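Local structure of VP5 (Halorubrum pleomorphic virus 2, 6QGI) at residues I59-A73 / W228-V242. The protein is an envelope protein of a haloarchaeal pleomorphic virus and probably mediates fusion of the viral membrane with that of the host cell. Residues are numbered along the deposited sequence; the frame is centred on the assembly and turned at random.
Sequences IVDNQNILDGVKHTA and WKPIYDEMDTVLQNV
In the helical part of VP5, the end of helix 37-60, the turn after it and the start of helix 66-86 pack along helix 225-253, with Ile59, Val60, Gln63, Leu66, Lys70 and Ala73 meeting Trp228, Ile231, Glu234, Met235, Val238 and Val242. Segments 66-73 and 228-242 run nearly parallel, their axes 9.7 Å apart at an angle of 24°. Before the turn, Ile59 lies over one face of the Trp228 indole, its CG2 making a CH-pi contact 4.2 Å from the centroid of the six-membered ring, while Val60 CG2 approaches obliquely, 3.7 Å from Trp228 NE1. Trp117 and Phe113 of helix 91-133 also pack against this indole. Ile231 CD1 comes within 3.4 Å of Ile59 O, and its CG1 meets Gln63 CG. Leu66 spreads its two methyls: CD1 lies on Ile231 O and Glu234 CB, whereas CD2 crosses Met235, 3.9 Å from its CG. With CG anti to the backbone N (chi1 -163°), the extended Glu234 chain slants across Leu66 and brings OE2 to 3.3 Å from Gln63 O; both are acceptors, so the approach is not a hydrogen bond. Further along, Val238 sits against the backbone and CB of Lys70. Val242 divides its methyls, CG2 touching Lys70 CG at 3.6 Å and CG1 touching Ala73 CB at 4.0 Å. Lys70 contributes its CB and CG while its amine points off from the contact. Apolar packing therefore holds the two segments together, without hydrogen bonds or salt bridges between them, and the Glu234 carboxylate facing the Gln63 carbonyl at the rim probably adds no attraction.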
loop_
_atom_site.group_PDB
_atom_site.type_symbol
_atom_site.label_atom_id
_atom_site.label_comp_id
_atom_site.label_asym_id
_atom_site.label_seq_id
_atom_site.Cartn_x
_atom_site.Cartn_y
_atom_site.Cartn_z
ATOM N N ILE A 59 -1.949 3.238 3.531
ATOM C CA ILE A 59 -1.499 3.594 4.879
ATOM C C ILE A 59 -1.133 2.412 5.811
ATOM O O ILE A 59 -0.028 2.420 6.357
ATOM C CB ILE A 59 -2.590 4.480 5.543
ATOM C CG1 ILE A 59 -2.656 5.877 4.886
ATOM C CG2 ILE A 59 -2.368 4.586 7.053
ATOM C CD1 ILE A 59 -3.806 6.672 5.292
ATOM N N VAL A 60 -2.063 1.473 6.048
ATOM C CA VAL A 60 -1.937 0.411 7.048
ATOM C C VAL A 60 -0.751 -0.527 6.783
ATOM O O VAL A 60 -0.040 -0.839 7.737
ATOM C CB VAL A 60 -3.269 -0.379 7.227
ATOM C CG1 VAL A 60 -3.177 -1.406 8.351
ATOM C CG2 VAL A 60 -4.431 0.579 7.492
ATOM N N ASP A 61 -0.514 -0.955 5.534
ATOM C CA ASP A 61 0.587 -1.888 5.248
ATOM C C ASP A 61 1.957 -1.214 5.109
ATOM O O ASP A 61 2.962 -1.918 5.064
ATOM C CB ASP A 61 0.281 -2.725 3.993
ATOM C CG ASP A 61 -0.620 -3.926 4.234
ATOM O OD1 ASP A 61 -1.157 -4.053 5.362
ATOM O OD2 ASP A 61 -0.786 -4.747 3.293
ATOM N N ASN A 62 2.013 0.129 5.086
ATOM C CA ASN A 62 3.278 0.837 4.907
ATOM C C ASN A 62 3.539 1.829 6.049
ATOM O O ASN A 62 3.500 3.039 5.845
ATOM C CB ASN A 62 3.303 1.549 3.538
ATOM C CG ASN A 62 2.702 0.748 2.401
ATOM O OD1 ASN A 62 3.086 -0.384 2.138
ATOM N ND2 ASN A 62 1.731 1.320 1.717
ATOM N N GLN A 63 3.830 1.311 7.245
ATOM C CA GLN A 63 4.117 2.125 8.430
ATOM C C GLN A 63 5.604 2.422 8.526
ATOM O O GLN A 63 6.009 3.324 9.266
ATOM C CB GLN A 63 3.657 1.423 9.727
ATOM C CG GLN A 63 2.429 0.524 9.587
ATOM C CD GLN A 63 2.760 -0.900 9.202
ATOM O OE1 GLN A 63 3.820 -1.202 8.644
ATOM N NE2 GLN A 63 1.846 -1.811 9.498
ATOM N N ASN A 64 6.421 1.661 7.778
ATOM C CA ASN A 64 7.879 1.751 7.796
ATOM C C ASN A 64 8.453 2.683 6.723
ATOM O O ASN A 64 9.676 2.722 6.549
ATOM C CB ASN A 64 8.483 0.355 7.661
ATOM C CG ASN A 64 8.185 -0.532 8.839
ATOM O OD1 ASN A 64 8.322 -0.135 10.005
ATOM N ND2 ASN A 64 7.776 -1.760 8.560
ATOM N N ILE A 65 7.594 3.459 6.039
ATOM C CA ILE A 65 8.019 4.430 5.018
ATOM C C ILE A 65 8.133 5.832 5.655
ATOM O O ILE A 65 8.565 6.772 4.985
ATOM C CB ILE A 65 7.092 4.437 3.759
ATOM C CG1 ILE A 65 5.626 4.788 4.118
ATOM C CG2 ILE A 65 7.201 3.117 2.970
ATOM C CD1 ILE A 65 4.818 5.366 3.064
ATOM N N LEU A 66 7.757 5.959 6.951
ATOM C CA LEU A 66 7.781 7.207 7.715
ATOM C C LEU A 66 9.208 7.686 7.991
ATOM O O LEU A 66 9.405 8.886 8.204
ATOM C CB LEU A 66 6.984 7.096 9.020
ATOM C CG LEU A 66 5.461 7.032 8.867
ATOM C CD1 LEU A 66 4.818 6.487 10.115
ATOM C CD2 LEU A 66 4.863 8.393 8.517
ATOM N N ASP A 67 10.207 6.773 7.934
ATOM C CA ASP A 67 11.628 7.135 8.053
ATOM C C ASP A 67 11.996 8.000 6.839
ATOM O O ASP A 67 12.781 8.945 6.957
ATOM C CB ASP A 67 12.525 5.883 8.147
ATOM C CG ASP A 67 13.055 5.559 9.538
ATOM O OD1 ASP A 67 13.352 6.508 10.302
ATOM O OD2 ASP A 67 13.201 4.355 9.852
ATOM N N GLY A 68 11.363 7.693 5.703
ATOM C CA GLY A 68 11.489 8.434 4.457
ATOM C C GLY A 68 10.787 9.774 4.514
ATOM O O GLY A 68 11.196 10.710 3.827
ATOM N N VAL A 69 9.722 9.875 5.335
ATOM C CA VAL A 69 8.973 11.116 5.544
ATOM C C VAL A 69 9.898 12.072 6.302
ATOM O O VAL A 69 10.039 13.229 5.906
ATOM C CB VAL A 69 7.613 10.885 6.268
ATOM C CG1 VAL A 69 6.913 12.203 6.577
ATOM C CG2 VAL A 69 6.696 9.983 5.449
ATOM N N LYS A 70 10.589 11.542 7.339
ATOM C CA LYS A 70 11.570 12.247 8.166
ATOM C C LYS A 70 12.708 12.794 7.285
ATOM O O LYS A 70 13.093 13.949 7.448
ATOM C CB LYS A 70 12.109 11.308 9.261
ATOM C CG LYS A 70 12.990 12.003 10.285
ATOM C CD LYS A 70 13.680 11.031 11.212
ATOM C CE LYS A 70 15.149 10.913 10.898
ATOM N NZ LYS A 70 15.852 10.079 11.902
ATOM N N HIS A 71 13.203 11.976 6.338
ATOM C CA HIS A 71 14.267 12.305 5.385
ATOM C C HIS A 71 13.809 13.405 4.424
ATOM O O HIS A 71 14.564 14.347 4.171
ATOM C CB HIS A 71 14.680 11.039 4.598
ATOM C CG HIS A 71 15.788 11.248 3.609
ATOM N ND1 HIS A 71 17.108 11.339 4.012
ATOM C CD2 HIS A 71 15.738 11.340 2.260
ATOM C CE1 HIS A 71 17.815 11.498 2.903
ATOM N NE2 HIS A 71 17.033 11.510 1.824
ATOM N N THR A 72 12.574 13.279 3.894
ATOM C CA THR A 72 11.978 14.224 2.949
ATOM C C THR A 72 11.771 15.575 3.644
ATOM O O THR A 72 12.156 16.601 3.077
ATOM C CB THR A 72 10.694 13.637 2.352
ATOM O OG1 THR A 72 11.029 12.399 1.731
ATOM C CG2 THR A 72 10.044 14.549 1.322
ATOM N N ALA A 73 11.216 15.564 4.881
ATOM C CA ALA A 73 10.983 16.760 5.697
ATOM C C ALA A 73 12.273 17.543 5.872
ATOM O O ALA A 73 12.288 18.745 5.604
ATOM C CB ALA A 73 10.408 16.376 7.054
ATOM N N TRP A 228 -4.069 2.068 13.099
ATOM C CA TRP A 228 -3.859 3.450 12.673
ATOM C C TRP A 228 -3.088 4.260 13.727
ATOM O O TRP A 228 -2.300 5.129 13.357
ATOM C CB TRP A 228 -5.212 4.105 12.372
ATOM C CG TRP A 228 -5.877 3.574 11.134
ATOM C CD1 TRP A 228 -6.458 2.347 10.969
ATOM C CD2 TRP A 228 -6.013 4.256 9.880
ATOM N NE1 TRP A 228 -6.955 2.226 9.692
ATOM C CE2 TRP A 228 -6.695 3.385 9.001
ATOM C CE3 TRP A 228 -5.645 5.532 9.421
ATOM C CZ2 TRP A 228 -7.018 3.751 7.689
ATOM C CZ3 TRP A 228 -5.943 5.884 8.116
ATOM C CH2 TRP A 228 -6.623 5.001 7.263
ATOM N N LYS A 229 -3.296 3.958 15.029
ATOM C CA LYS A 229 -2.621 4.615 16.158
ATOM C C LYS A 229 -1.078 4.480 16.074
ATOM O O LYS A 229 -0.422 5.512 16.242
ATOM C CB LYS A 229 -3.147 4.101 17.514
ATOM C CG LYS A 229 -2.464 4.691 18.747
ATOM C CD LYS A 229 -2.664 6.190 18.872
ATOM C CE LYS A 229 -2.206 6.703 20.210
ATOM N NZ LYS A 229 -2.050 8.182 20.193
ATOM N N PRO A 230 -0.457 3.297 15.796
ATOM C CA PRO A 230 1.014 3.260 15.697
ATOM C C PRO A 230 1.554 4.130 14.558
ATOM O O PRO A 230 2.610 4.738 14.734
ATOM C CB PRO A 230 1.322 1.778 15.447
ATOM C CG PRO A 230 0.116 1.050 15.894
ATOM C CD PRO A 230 -1.019 1.953 15.557
ATOM N N ILE A 231 0.833 4.204 13.407
ATOM C CA ILE A 231 1.242 5.016 12.249
ATOM C C ILE A 231 1.160 6.509 12.617
ATOM O O ILE A 231 2.105 7.241 12.319
ATOM C CB ILE A 231 0.449 4.691 10.954
ATOM C CG1 ILE A 231 0.521 3.196 10.628
ATOM C CG2 ILE A 231 0.966 5.525 9.769
ATOM C CD1 ILE A 231 -0.548 2.693 9.731
ATOM N N TYR A 232 0.057 6.946 13.286
ATOM C CA TYR A 232 -0.120 8.333 13.735
ATOM C C TYR A 232 0.996 8.736 14.712
ATOM O O TYR A 232 1.578 9.806 14.545
ATOM C CB TYR A 232 -1.509 8.573 14.388
ATOM C CG TYR A 232 -1.572 9.877 15.160
ATOM C CD1 TYR A 232 -1.684 11.098 14.500
ATOM C CD2 TYR A 232 -1.403 9.898 16.546
ATOM C CE1 TYR A 232 -1.652 12.304 15.195
ATOM C CE2 TYR A 232 -1.368 11.101 17.252
ATOM C CZ TYR A 232 -1.500 12.302 16.573
ATOM O OH TYR A 232 -1.477 13.492 17.264
ATOM N N ASP A 233 1.245 7.900 15.751
ATOM C CA ASP A 233 2.250 8.112 16.801
ATOM C C ASP A 233 3.647 8.265 16.220
ATOM O O ASP A 233 4.363 9.172 16.641
ATOM C CB ASP A 233 2.236 6.963 17.828
ATOM C CG ASP A 233 1.091 6.990 18.818
ATOM O OD1 ASP A 233 0.398 8.029 18.898
ATOM O OD2 ASP A 233 0.896 5.975 19.528
ATOM N N GLU A 234 4.026 7.395 15.254
ATOM C CA GLU A 234 5.321 7.433 14.564
ATOM C C GLU A 234 5.411 8.702 13.706
ATOM O O GLU A 234 6.464 9.334 13.680
ATOM C CB GLU A 234 5.532 6.168 13.707
ATOM C CG GLU A 234 6.977 5.931 13.289
ATOM C CD GLU A 234 7.247 4.653 12.513
ATOM O OE1 GLU A 234 6.737 3.583 12.918
ATOM O OE2 GLU A 234 7.994 4.719 11.509
ATOM N N MET A 235 4.297 9.089 13.044
ATOM C CA MET A 235 4.201 10.305 12.235
ATOM C C MET A 235 4.355 11.542 13.129
ATOM O O MET A 235 5.010 12.510 12.736
ATOM C CB MET A 235 2.861 10.343 11.488
ATOM C CG MET A 235 2.852 11.261 10.281
ATOM S SD MET A 235 1.206 11.390 9.527
ATOM C CE MET A 235 1.055 9.760 8.777
ATOM N N ASP A 236 3.768 11.488 14.340
ATOM C CA ASP A 236 3.823 12.546 15.345
ATOM C C ASP A 236 5.230 12.635 15.936
ATOM O O ASP A 236 5.696 13.735 16.229
ATOM C CB ASP A 236 2.776 12.306 16.445
ATOM C CG ASP A 236 2.546 13.511 17.330
ATOM O OD1 ASP A 236 1.981 14.515 16.833
ATOM O OD2 ASP A 236 2.930 13.455 18.517
ATOM N N THR A 237 5.912 11.476 16.082
ATOM C CA THR A 237 7.290 11.384 16.577
ATOM C C THR A 237 8.213 12.059 15.549
ATOM O O THR A 237 9.073 12.854 15.938
ATOM C CB THR A 237 7.665 9.914 16.865
ATOM O OG1 THR A 237 6.793 9.395 17.873
ATOM C CG2 THR A 237 9.112 9.742 17.311
ATOM N N VAL A 238 7.989 11.784 14.244
ATOM C CA VAL A 238 8.748 12.339 13.117
ATOM C C VAL A 238 8.630 13.875 13.124
ATOM O O VAL A 238 9.652 14.551 13.051
ATOM C CB VAL A 238 8.308 11.702 11.763
ATOM C CG1 VAL A 238 8.701 12.563 10.565
ATOM C CG2 VAL A 238 8.880 10.298 11.612
ATOM N N LEU A 239 7.399 14.413 13.267
ATOM C CA LEU A 239 7.132 15.851 13.287
ATOM C C LEU A 239 7.866 16.545 14.433
ATOM O O LEU A 239 8.447 17.605 14.214
ATOM C CB LEU A 239 5.614 16.119 13.366
ATOM C CG LEU A 239 5.135 17.573 13.517
ATOM C CD1 LEU A 239 5.497 18.418 12.317
ATOM C CD2 LEU A 239 3.653 17.629 13.747
ATOM N N GLN A 240 7.875 15.932 15.627
ATOM C CA GLN A 240 8.537 16.471 16.812
ATOM C C GLN A 240 10.062 16.380 16.692
ATOM O O GLN A 240 10.752 17.329 17.068
ATOM C CB GLN A 240 8.056 15.751 18.085
ATOM C CG GLN A 240 6.572 15.970 18.428
ATOM C CD GLN A 240 6.170 17.418 18.631
ATOM O OE1 GLN A 240 6.864 18.210 19.283
ATOM N NE2 GLN A 240 5.029 17.791 18.075
ATOM N N ASN A 241 10.582 15.257 16.157
ATOM C CA ASN A 241 12.017 15.014 15.983
ATOM C C ASN A 241 12.627 15.899 14.899
ATOM O O ASN A 241 13.760 16.343 15.075
ATOM C CB ASN A 241 12.302 13.533 15.667
ATOM C CG ASN A 241 12.098 12.567 16.819
ATOM O OD1 ASN A 241 11.820 12.945 17.967
ATOM N ND2 ASN A 241 12.224 11.279 16.529
ATOM N N VAL A 242 11.908 16.147 13.782
ATOM C CA VAL A 242 12.422 16.997 12.699
ATOM C C VAL A 242 12.422 18.466 13.172
ATOM O O VAL A 242 13.382 19.169 12.880
ATOM C CB VAL A 242 11.703 16.804 11.334
ATOM C CG1 VAL A 242 12.297 17.711 10.257
ATOM C CG2 VAL A 242 11.790 15.356 10.878
#